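Local atomic coordinates of VirX1 (Cyanophage Syn10, PDB entry 6QGM), a protein that is a viral flavin-dependent halogenase of the tryptophan halogenase family that iodinates diverse substrates. Residues T147-K150 with N156-F159. Numbering follows the deposited sequence.
Sequences TRNK and NFNF
The ring of F159 carries CG of R148 over one face, offset toward the rim, in a CH-pi contact 4.3 Å from the ring centroid. The F157 ring has the backbone N of F159 over one face, also offset toward the rim, while CB of N149 and the carbonyl O of T147 meet it at the edge. These groups close the loop between helices 137-143 and 159-162 on itself, and an ST turn shapes its first limb: T147 OG1 accepts from the backbone N of N149 at 2.9 Å. That same limb brings the T147 carbonyl O against both phenylalanine rings. The O lies 3.5 Å from F157 CE2. Its distance to F159 CD1 is 3.4 Å.

Beyond CG, the R148 chain bends at chi2 and brings NE to 3.9 Å from F159 CE2. The guanidinium plane is turned 78° from the ring, and NH1 forms a salt bridge with E525, near the C-terminus. F521 and Y75 also pack on F159, Y75 edge-to-face, tying the loop to helix 518-527 and strand 74-76, while L140 of helix 137-143 touches F157.

N149 is buried, and both ends of its amide are used. With CG anti to the backbone N (chi1 -165°), the amide is placed beside the F157 carbonyl; OD1 accepts from the backbone N of I154 within the loop. On the other end ND2 donates to F157 O at 2.8 Å. It is a bent bond, with the ND2 nitrogen tilted 22° from the carbonyl plane of F157.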
ATOM      1  N   THR B 147     -30.945  26.797  -6.249  1.00 61.89           N
ATOM      2  CA  THR B 147     -32.133  26.020  -6.683  1.00 62.34           C
ATOM      3  C   THR B 147     -32.105  24.678  -5.953  1.00 63.99           C
ATOM      4  O   THR B 147     -30.973  24.216  -5.638  1.00 61.54           O
ATOM      5  CB  THR B 147     -32.153  25.824  -8.201  1.00 61.03           C
ATOM      6  OG1 THR B 147     -33.121  24.823  -8.507  1.00 61.36           O
ATOM      7  CG2 THR B 147     -30.822  25.375  -8.744  1.00 59.29           C
ATOM      8  N   ARG B 148     -33.277  24.073  -5.710  1.00 65.19           N
ATOM      9  CA  ARG B 148     -33.357  22.706  -5.126  1.00 64.86           C
ATOM     10  C   ARG B 148     -33.153  21.665  -6.230  1.00 64.22           C
ATOM     11  O   ARG B 148     -32.952  20.492  -5.877  1.00 64.00           O
ATOM     12  CB  ARG B 148     -34.677  22.500  -4.385  1.00 67.18           C
ATOM     13  CG  ARG B 148     -34.797  23.335  -3.125  1.00 68.18           C
ATOM     14  CD  ARG B 148     -35.492  22.603  -1.985  1.00 70.44           C
ATOM     15  NE  ARG B 148     -35.464  23.400  -0.773  1.00 71.84           N
ATOM     16  CZ  ARG B 148     -36.266  24.434  -0.536  1.00 74.94           C
ATOM     17  NH1 ARG B 148     -37.143  24.822  -1.451  1.00 78.58           N
ATOM     18  NH2 ARG B 148     -36.179  25.122   0.591  1.00 73.91           N
ATOM     19  N   ASN B 149     -33.166  22.086  -7.500  1.00 63.78           N
ATOM     20  CA  ASN B 149     -32.772  21.223  -8.641  1.00 65.76           C
ATOM     21  C   ASN B 149     -33.725  20.011  -8.703  1.00 72.51           C
ATOM     22  O   ASN B 149     -33.268  18.916  -9.089  1.00 73.36           O
ATOM     23  CB  ASN B 149     -31.292  20.825  -8.525  1.00 61.87           C
ATOM     24  CG  ASN B 149     -30.713  20.252  -9.799  1.00 60.00           C
ATOM     25  OD1 ASN B 149     -31.005  20.737 -10.891  1.00 57.66           O
ATOM     26  ND2 ASN B 149     -29.853  19.261  -9.655  1.00 57.56           N
ATOM     27  N   LYS B 150     -35.003  20.223  -8.371  1.00 76.65           N
ATOM     28  CA  LYS B 150     -36.078  19.190  -8.322  1.00 79.59           C
ATOM     29  C   LYS B 150     -36.067  18.396  -9.628  1.00 79.60           C
ATOM     30  O   LYS B 150     -35.894  17.176  -9.553  1.00 77.36           O
ATOM     31  CB  LYS B 150     -37.426  19.859  -8.036  1.00 86.35           C
ATOM     32  CG  LYS B 150     -37.460  20.683  -6.742  1.00 88.30           C
ATOM     33  CD  LYS B 150     -38.194  22.031  -6.812  1.00 90.20           C
ATOM     34  CE  LYS B 150     -37.558  23.119  -5.971  1.00 86.97           C
ATOM     35  NZ  LYS B 150     -38.283  24.395  -6.121  1.00 87.51           N
ATOM     36  N   ASN B 156     -25.751  16.674 -11.802  1.00 69.94           N
ATOM     37  CA  ASN B 156     -24.901  16.030 -10.763  1.00 68.41           C
ATOM     38  C   ASN B 156     -24.792  16.918  -9.517  1.00 63.95           C
ATOM     39  O   ASN B 156     -23.784  16.815  -8.806  1.00 64.98           O
ATOM     40  CB  ASN B 156     -23.516  15.675 -11.321  1.00 69.69           C
ATOM     41  CG  ASN B 156     -23.451  14.252 -11.848  1.00 72.64           C
ATOM     42  OD1 ASN B 156     -22.983  14.000 -12.966  1.00 74.98           O
ATOM     43  ND2 ASN B 156     -23.945  13.311 -11.059  1.00 72.14           N
ATOM     44  N   PHE B 157     -25.818  17.728  -9.241  1.00 62.38           N
ATOM     45  CA  PHE B 157     -25.932  18.605  -8.048  1.00 60.55           C
ATOM     46  C   PHE B 157     -27.126  18.152  -7.211  1.00 62.89           C
ATOM     47  O   PHE B 157     -28.241  18.055  -7.754  1.00 63.06           O
ATOM     48  CB  PHE B 157     -26.128  20.059  -8.468  1.00 60.22           C
ATOM     49  CG  PHE B 157     -26.476  21.001  -7.341  1.00 60.45           C
ATOM     50  CD1 PHE B 157     -25.548  21.295  -6.343  1.00 60.71           C
ATOM     51  CD2 PHE B 157     -27.730  21.594  -7.288  1.00 60.58           C
ATOM     52  CE1 PHE B 157     -25.874  22.161  -5.304  1.00 60.73           C
ATOM     53  CE2 PHE B 157     -28.040  22.465  -6.257  1.00 61.14           C
ATOM     54  CZ  PHE B 157     -27.123  22.749  -5.266  1.00 60.49           C
ATOM     55  N   ASN B 158     -26.881  17.904  -5.922  1.00 64.61           N
ATOM     56  CA  ASN B 158     -27.891  17.452  -4.930  1.00 66.22           C
ATOM     57  C   ASN B 158     -27.965  18.522  -3.831  1.00 65.10           C
ATOM     58  O   ASN B 158     -27.057  18.562  -3.004  1.00 66.44           O
ATOM     59  CB  ASN B 158     -27.533  16.049  -4.440  1.00 66.85           C
ATOM     60  CG  ASN B 158     -28.338  15.558  -3.252  1.00 69.63           C
ATOM     61  OD1 ASN B 158     -28.901  16.335  -2.472  1.00 71.75           O
ATOM     62  ND2 ASN B 158     -28.379  14.249  -3.112  1.00 72.60           N
ATOM     63  N   PHE B 159     -28.999  19.366  -3.849  1.00 65.10           N
ATOM     64  CA  PHE B 159     -29.136  20.563  -2.980  1.00 62.85           C
ATOM     65  C   PHE B 159     -28.783  20.209  -1.524  1.00 63.15           C
ATOM     66  O   PHE B 159     -27.901  20.882  -0.963  1.00 60.37           O
ATOM     67  CB  PHE B 159     -30.535  21.177  -3.126  1.00 62.23           C
ATOM     68  CG  PHE B 159     -30.768  22.319  -2.171  1.00 62.55           C
ATOM     69  CD1 PHE B 159     -30.222  23.570  -2.424  1.00 62.91           C
ATOM     70  CD2 PHE B 159     -31.499  22.143  -1.010  1.00 64.09           C
ATOM     71  CE1 PHE B 159     -30.413  24.625  -1.545  1.00 62.41           C
ATOM     72  CE2 PHE B 159     -31.672  23.192  -0.127  1.00 64.55           C
ATOM     73  CZ  PHE B 159     -31.133  24.432  -0.397  1.00 63.24           C
TER